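Local structure of putative regulatory protein SCO4313 (Streptomyces coelicolor, 2OI8) at residues Ala100-Asp103 with Pro104-Phe108; Ala36-Leu39 with Asn40-Ala43; Asp153-Leu156 with Asp157-Gln161; Gln75-Ser78 with Leu79-Ala82. The protein probably acts as a TetR-family transcription regulator that binds DNA through a helix-turn-helix domain. All coordinates share one frame; numbering follows the deposited sequence.

Contact 1: residues Ala100-Asp103 with Pro104-Phe108; sequences ALDD and PQRYF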
# COMPACT_ATOMS: atom_id res chain seq x y z
N ALA A 100 -10.81 6.91 1.72
CA ALA A 100 -9.65 6.57 0.91
C ALA A 100 -9.66 7.31 -0.42
O ALA A 100 -8.69 7.97 -0.79
CB ALA A 100 -9.58 5.05 0.67
N LEU A 101 -10.76 7.22 -1.13
CA LEU A 101 -10.78 7.80 -2.47
C LEU A 101 -10.88 9.31 -2.39
O LEU A 101 -10.52 10.01 -3.34
CB LEU A 101 -11.90 7.20 -3.34
CG LEU A 101 -11.78 5.69 -3.62
CD1 LEU A 101 -12.98 5.19 -4.39
CD2 LEU A 101 -10.48 5.32 -4.37
N ASP A 102 -11.34 9.84 -1.27
CA ASP A 102 -11.52 11.29 -1.19
C ASP A 102 -10.16 11.99 -1.20
O ASP A 102 -10.07 13.12 -1.63
CB ASP A 102 -12.37 11.70 0.01
CG ASP A 102 -12.50 13.22 0.15
OD1 ASP A 102 -12.98 13.92 -0.78
OD2 ASP A 102 -12.12 13.73 1.23
N ASP A 103 -9.11 11.30 -0.75
CA ASP A 103 -7.78 11.92 -0.60
C ASP A 103 -6.68 10.86 -0.60
O ASP A 103 -6.19 10.46 0.47
CB ASP A 103 -7.72 12.75 0.69
CG ASP A 103 -6.47 13.60 0.78
OD1 ASP A 103 -5.48 13.36 0.06
OD2 ASP A 103 -6.45 14.52 1.60
N PRO A 104 -6.28 10.40 -1.80
CA PRO A 104 -5.27 9.34 -1.88
C PRO A 104 -3.96 9.67 -1.18
O PRO A 104 -3.31 8.75 -0.60
CB PRO A 104 -5.04 9.20 -3.39
CG PRO A 104 -6.35 9.64 -4.02
CD PRO A 104 -6.71 10.83 -3.14
N GLN A 105 -3.56 10.95 -1.20
CA GLN A 105 -2.30 11.36 -0.61
C GLN A 105 -2.36 11.14 0.88
O GLN A 105 -1.39 10.66 1.48
CB GLN A 105 -1.97 12.82 -0.91
CG GLN A 105 -1.61 13.08 -2.33
CD GLN A 105 -0.53 12.15 -2.84
OE1 GLN A 105 0.57 12.02 -2.25
NE2 GLN A 105 -0.82 11.49 -3.95
N ARG A 106 -3.51 11.46 1.47
CA ARG A 106 -3.70 11.21 2.89
C ARG A 106 -3.68 9.70 3.20
O ARG A 106 -3.07 9.28 4.18
CB ARG A 106 -5.00 11.84 3.34
CG ARG A 106 -5.27 11.81 4.82
CD ARG A 106 -6.63 12.43 5.10
NE ARG A 106 -7.68 11.85 4.25
CZ ARG A 106 -8.92 12.32 4.15
NH1 ARG A 106 -9.28 13.39 4.85
NH2 ARG A 106 -9.80 11.72 3.36
N TYR A 107 -4.31 8.89 2.35
CA TYR A 107 -4.33 7.44 2.53
C TYR A 107 -2.90 6.90 2.58
O TYR A 107 -2.54 6.11 3.47
CB TYR A 107 -5.13 6.78 1.38
CG TYR A 107 -5.17 5.24 1.44
CD1 TYR A 107 -4.19 4.49 0.79
CD2 TYR A 107 -6.20 4.56 2.13
CE1 TYR A 107 -4.21 3.07 0.83
CE2 TYR A 107 -6.24 3.12 2.17
CZ TYR A 107 -5.23 2.40 1.52
OH TYR A 107 -5.22 1.02 1.54
N PHE A 108 -2.07 7.37 1.65
CA PHE A 108 -0.73 6.82 1.50
C PHE A 108 0.26 7.29 2.53
O PHE A 108 1.25 6.62 2.78
CB PHE A 108 -0.20 7.10 0.11
CG PHE A 108 -0.78 6.19 -0.95
CD1 PHE A 108 -0.74 4.80 -0.80
CD2 PHE A 108 -1.33 6.73 -2.13
CE1 PHE A 108 -1.27 3.94 -1.81
CE2 PHE A 108 -1.84 5.90 -3.14
CZ PHE A 108 -1.82 4.50 -2.99
O HOH W 1 -7.78 9.40 2.55
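The backbone carbonyl oxygen Asp103 O is gripped twice. Tyr107 N donates to Asp103 O over 3.1 Å, in the carbonyl plane and with an N-H...O angle of 159°. A water donates to the same Asp103 O over 2.8 Å. That water in turn accepts from Arg106 NE at 3.0 Å and lies at the guanidinium edge, in its plane, so it bridges the arginine side chain to the N-cap carbonyl. Asp103 is the N-cap of helix 104-111. Its CG stands anti to the backbone N (chi1 -170°), which carries Asp103 OD1 forward to Arg106 N, a capping bond of 3.1 Å at 160° in which the N-H meets OD1 from above the carboxylate plane. The Arg106 chain then folds back at chi3 and lays one guanidinium face over Asp103 CB, with Arg106 NH2 3.5 Å from that carbon. Asp103 OD2 is also above this plane, so its long salt bridge to NE is a matter of charge alone, with no N-H directed at it. A second long salt bridge joins Asp102 OD2 to Arg106 NH2 at 3.7 Å; the stronger partner of NH2 is Trp99 O of helix 89-102. On the buried side, Ala100 CB packs against Tyr107 CD2 at 3.7 Å, while Tyr107 OH is hydrogen-bonded to His184 of helix 170-191. The chemistry implies a polar junction between helix 89-102 and helix 104-111: one arginine joins both, and the two acidic groups probably stabilise its positive charge.

Contact 2: residues Ala36-Leu39 with Asn40-Ala43; sequences ALSL and NAIA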
# COMPACT_ATOMS: atom_id res chain seq x y z
N ALA A 36 11.24 14.55 0.89
CA ALA A 36 11.64 15.76 0.18
C ALA A 36 10.96 16.95 0.84
O ALA A 36 11.33 18.10 0.58
CB ALA A 36 11.25 15.67 -1.29
N LEU A 37 9.98 16.67 1.68
CA LEU A 37 9.22 17.71 2.39
C LEU A 37 10.09 18.56 3.33
O LEU A 37 10.76 18.03 4.21
CB LEU A 37 8.08 17.04 3.17
CG LEU A 37 7.32 17.78 4.26
CD1 LEU A 37 6.61 19.04 3.73
CD2 LEU A 37 6.33 16.82 4.89
N SER A 38 10.06 19.88 3.16
CA SER A 38 10.97 20.76 3.91
C SER A 38 10.37 22.07 4.44
O SER A 38 9.81 22.86 3.68
CB SER A 38 12.20 21.09 3.06
OG SER A 38 11.90 22.09 2.10
N LEU A 39 10.53 22.30 5.74
CA LEU A 39 10.08 23.52 6.39
C LEU A 39 10.63 24.80 5.77
O LEU A 39 9.99 25.85 5.87
CB LEU A 39 10.41 23.48 7.88
CG LEU A 39 9.56 22.53 8.72
CD1 LEU A 39 10.12 22.45 10.12
CD2 LEU A 39 8.14 23.02 8.78
N ASN A 40 11.78 24.70 5.14
CA ASN A 40 12.37 25.86 4.47
C ASN A 40 11.67 26.31 3.21
O ASN A 40 11.60 27.51 2.94
CB ASN A 40 13.82 25.60 4.15
CG ASN A 40 14.74 26.10 5.23
OD1 ASN A 40 15.96 25.95 5.12
ND2 ASN A 40 14.18 26.70 6.28
N ALA A 41 11.17 25.35 2.44
CA ALA A 41 10.40 25.66 1.25
C ALA A 41 9.05 26.28 1.64
O ALA A 41 8.58 27.23 1.01
CB ALA A 41 10.19 24.42 0.42
N ILE A 42 8.44 25.73 2.70
CA ILE A 42 7.26 26.30 3.33
C ILE A 42 7.52 27.75 3.73
O ILE A 42 6.79 28.65 3.30
CB ILE A 42 6.84 25.49 4.58
CG1 ILE A 42 6.87 23.96 4.31
CG2 ILE A 42 5.49 25.98 5.10
CD1 ILE A 42 5.56 23.23 4.40
N ALA A 43 8.56 27.98 4.53
CA ALA A 43 8.88 29.32 5.00
C ALA A 43 9.00 30.29 3.83
O ALA A 43 8.34 31.34 3.81
CB ALA A 43 10.16 29.32 5.86
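This is a helix N-cap contact at the start of helix 39-45, the first helix of the predicted helix-turn-helix motif, where the loop after helix 14-32 turns into the DNA-binding unit expected of a TetR-family regulator. Ser38 is the capping residue. Its OG sits between the backbone N and the carbonyl carbon (chi1 78°), a rotation that brings it alongside the first turn. There Ser38 OG accepts from Ala41 N over 3.4 Å, a weak capping bond. The backbone carbonyl of Ser38 supplements it with two more weak bonds, from Ala41 N and from Ile42 N; the latter, Ile42 N to Ser38 O, is nearly straight at 173° but 3.3 Å long. Ala41 N is thus shared between the side chain and the carbonyl of one serine. The i to i+4 series starts with that weak Ile42 bond and continues with a firmer one, Ala43 N to Leu39 O at 2.9 Å.

Side chains beside the cap pack on neighbouring helices. Leu37 CD1 meets Ile42 CD1 loosely, and both side chains also touch Gln28 of helix 14-32. Leu39 reaches Leu53 and Tyr54 of helix 50-54 as well as Leu63 of helix 60-84, so residues flanking the cap face the neighbouring helices of the domain. Ile42 CG1, anti to the carbonyl carbon at chi1 -45°, lies 3.2 Å from Ser38 O.

Contact 3: residues Asp153-Leu156 with Asp157-Gln161; sequences DAHL and DTHRQ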
# COMPACT_ATOMS: atom_id res chain seq x y z
N ASP A 153 -7.58 -17.42 15.68
CA ASP A 153 -8.39 -17.08 16.86
C ASP A 153 -7.69 -17.52 18.16
O ASP A 153 -7.57 -16.75 19.10
CB ASP A 153 -9.80 -17.70 16.80
CG ASP A 153 -10.50 -17.46 15.46
OD1 ASP A 153 -10.38 -16.37 14.87
OD2 ASP A 153 -11.20 -18.39 14.99
N ALA A 154 -7.23 -18.77 18.18
CA ALA A 154 -6.50 -19.30 19.35
C ALA A 154 -5.32 -18.42 19.73
O ALA A 154 -5.10 -18.14 20.92
CB ALA A 154 -6.02 -20.72 19.07
N HIS A 155 -4.56 -17.99 18.73
CA HIS A 155 -3.46 -17.07 18.93
C HIS A 155 -3.94 -15.75 19.53
O HIS A 155 -3.32 -15.21 20.45
CB HIS A 155 -2.77 -16.82 17.60
CG HIS A 155 -1.76 -15.72 17.62
ND1 HIS A 155 -0.51 -15.86 18.19
CD2 HIS A 155 -1.81 -14.46 17.13
CE1 HIS A 155 0.16 -14.74 18.03
NE2 HIS A 155 -0.60 -13.87 17.40
N LEU A 156 -5.06 -15.24 19.02
CA LEU A 156 -5.57 -13.92 19.38
C LEU A 156 -6.04 -13.80 20.83
O LEU A 156 -6.15 -12.69 21.36
CB LEU A 156 -6.72 -13.54 18.44
CG LEU A 156 -6.46 -12.65 17.22
CD1 LEU A 156 -5.05 -12.79 16.68
CD2 LEU A 156 -7.48 -12.93 16.13
N ASP A 157 -6.33 -14.94 21.46
CA ASP A 157 -6.82 -14.96 22.85
C ASP A 157 -5.73 -14.52 23.81
O ASP A 157 -6.01 -13.90 24.83
CB ASP A 157 -7.31 -16.36 23.24
CG ASP A 157 -8.71 -16.64 22.75
OD1 ASP A 157 -9.61 -16.85 23.60
OD2 ASP A 157 -8.93 -16.65 21.51
N THR A 158 -4.49 -14.86 23.47
CA THR A 158 -3.33 -14.43 24.24
C THR A 158 -2.70 -13.14 23.64
O THR A 158 -1.86 -12.50 24.28
CB THR A 158 -2.32 -15.62 24.45
OG1 THR A 158 -1.23 -15.22 25.29
CG2 THR A 158 -1.77 -16.17 23.11
N HIS A 159 -3.15 -12.75 22.45
CA HIS A 159 -2.57 -11.61 21.72
C HIS A 159 -3.60 -10.57 21.26
O HIS A 159 -3.97 -10.52 20.09
CB HIS A 159 -1.76 -12.12 20.53
CG HIS A 159 -0.51 -12.85 20.91
ND1 HIS A 159 -0.44 -14.22 20.98
CD2 HIS A 159 0.72 -12.39 21.26
CE1 HIS A 159 0.78 -14.58 21.35
NE2 HIS A 159 1.50 -13.49 21.53
N ARG A 160 -4.05 -9.73 22.19
CA ARG A 160 -5.18 -8.83 21.91
C ARG A 160 -5.13 -7.49 22.63
O ARG A 160 -6.09 -6.71 22.54
CB ARG A 160 -6.50 -9.53 22.22
CG ARG A 160 -6.63 -9.97 23.67
CD ARG A 160 -7.75 -10.95 23.80
NE ARG A 160 -9.06 -10.30 23.72
CZ ARG A 160 -10.15 -10.87 23.22
NH1 ARG A 160 -10.11 -12.10 22.71
NH2 ARG A 160 -11.29 -10.20 23.20
N GLN A 161 -4.02 -7.23 23.33
CA GLN A 161 -3.80 -5.98 24.07
C GLN A 161 -4.25 -4.72 23.31
O GLN A 161 -4.35 -3.65 23.90
CB GLN A 161 -2.32 -5.87 24.49
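The imidazole rings of His155 and His159 form an offset stack, with centroids 4.0 Å apart and planes inclined by 18°. His159 ND1 lies over one face of the His155 ring, toward its rim, and His155 CE1 lies in the same way over a face of the His159 ring. His159 CB adds a CH-pi contact, 4.1 Å from the His155 centroid. At the edge of the His159 ring, in its plane, is His155 O, which accepts from His159 ND1 over 3.1 Å at 150°; this bond fixes the ring's rotation and places the proton on ND1. Thr158 N reaches the same His155 O over 3.3 Å from the opposite face of the carbonyl plane. His155 CG stands anti to the backbone N (chi1 171°), bringing its ring face to face with that of His159, and its NE2 is hydrogen-bonded to Asp201 N of the second subunit. Beyond the stack, Leu156 O accepts a weak bond from His159 N, while Asp157 OD2 is held by Ser170 OG and Arg160 NH2 by Ala168 O. The arrangement is that of the weakly bonded last turn of helix 151-158, in the TetR-like C-terminal domain, where a side-chain N-H supplements the backbone donors to a last-turn carbonyl beside the subunit interface.

Contact 4: residues Gln75-Ser78 with Leu79-Ala82; sequences QADS and LRAA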
# COMPACT_ATOMS: atom_id res chain seq x y z
N GLN A 75 -9.74 9.51 9.48
CA GLN A 75 -10.16 8.14 9.21
C GLN A 75 -11.15 7.67 10.30
O GLN A 75 -12.17 7.03 10.02
CB GLN A 75 -8.97 7.20 9.09
CG GLN A 75 -9.37 5.84 8.54
CD GLN A 75 -8.29 4.80 8.69
OE1 GLN A 75 -7.51 4.82 9.64
NE2 GLN A 75 -8.23 3.86 7.75
N ALA A 76 -10.83 8.00 11.54
CA ALA A 76 -11.67 7.65 12.67
C ALA A 76 -13.03 8.37 12.61
O ALA A 76 -14.05 7.78 12.96
CB ALA A 76 -10.97 7.97 13.96
N ASP A 77 -13.04 9.62 12.13
CA ASP A 77 -14.26 10.41 12.09
C ASP A 77 -15.20 9.80 11.08
O ASP A 77 -16.39 9.62 11.34
CB ASP A 77 -13.95 11.85 11.72
CG ASP A 77 -13.24 12.60 12.83
OD1 ASP A 77 -13.03 12.03 13.93
OD2 ASP A 77 -12.89 13.78 12.60
N SER A 78 -14.66 9.48 9.91
CA SER A 78 -15.41 8.83 8.86
C SER A 78 -16.11 7.58 9.40
O SER A 78 -17.32 7.42 9.25
CB SER A 78 -14.49 8.48 7.69
OG SER A 78 -15.24 7.94 6.61
N LEU A 79 -15.34 6.72 10.06
CA LEU A 79 -15.88 5.47 10.58
C LEU A 79 -16.80 5.62 11.78
O LEU A 79 -17.76 4.86 11.92
CB LEU A 79 -14.76 4.51 10.91
CG LEU A 79 -14.42 3.57 9.75
CD1 LEU A 79 -14.18 4.31 8.44
CD2 LEU A 79 -13.22 2.79 10.14
N ARG A 80 -16.50 6.57 12.65
CA ARG A 80 -17.37 6.84 13.77
C ARG A 80 -18.75 7.28 13.30
O ARG A 80 -19.76 6.74 13.77
CB ARG A 80 -16.75 7.85 14.73
CG ARG A 80 -15.89 7.15 15.80
CD ARG A 80 -15.53 8.05 16.99
NE ARG A 80 -14.19 8.62 16.84
CZ ARG A 80 -13.93 9.85 16.39
NH1 ARG A 80 -14.93 10.68 16.04
NH2 ARG A 80 -12.67 10.26 16.29
N ALA A 81 -18.79 8.21 12.34
CA ALA A 81 -20.05 8.72 11.80
C ALA A 81 -20.91 7.59 11.24
O ALA A 81 -22.14 7.58 11.39
CB ALA A 81 -19.78 9.76 10.75
N ALA A 82 -20.26 6.61 10.62
CA ALA A 82 -20.95 5.44 10.07
C ALA A 82 -21.58 4.55 11.15
O ALA A 82 -22.74 4.14 11.03
CB ALA A 82 -20.02 4.66 9.15
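Asp77 and Arg80 form an i to i+3 salt bridge on one turn of helix 60-84, whose i to i+4 backbone bonds run through the contact. Leu79 N donates to Gln75 O over 3.2 Å. Arg80 N follows, reaching Ala76 O at 2.8 Å. Ala81 N to Asp77 O, 3.0 Å long, is nearly straight at 169°. Ala82 N to Ser78 O continues the series but is weak, and Ala82 O is itself bonded to Ser85 OG. Ser78 OG has a weak bond of its own to Ala95 O of helix 89-102, and its side chain also touches Trp99.

Buried Leu79 faces Thr131 and Ile135 of helix 129-139, and Gln75 packs among Trp99, Trp180 and His184, so this turn joins helix 60-84 to three other helices of the chain. The charged pair lies on a more exposed part of the turn. There the two side chains run side by side in the same direction, with their planes 62° apart, and the Arg80 chain bends at chi3 (-98°) to set one guanidinium face over Ala76 O. Both terminal nitrogens converge on a single carboxylate oxygen: Asp77 OD1 is 3.0 Å from Arg80 NH2 and 3.1 Å from Arg80 NH1, each bond weak in angle.

How the contacts relate
In chain order, contacts 2, 4, 1 and 3 run from the predicted DNA-binding end to the far part of the TetR-like C-terminal domain. Contact 2 lies in the helix-turn-helix, with its centre about 44 Å from that of contact 3, on the opposite side of the chain's centre. Contacts 1 and 4 occupy the region between: their centres are about 15 Å apart and their nearest atoms about 6 Å, so they do not touch, yet Arg106 of contact 1 packs on Ala71 and Ser74 of helix 60-84, which carries contact 4. His184 is shared, bonded to Tyr107 and touched by Gln75. Contact 3 reaches the second subunit through three residues, contact 1 only through Phe108.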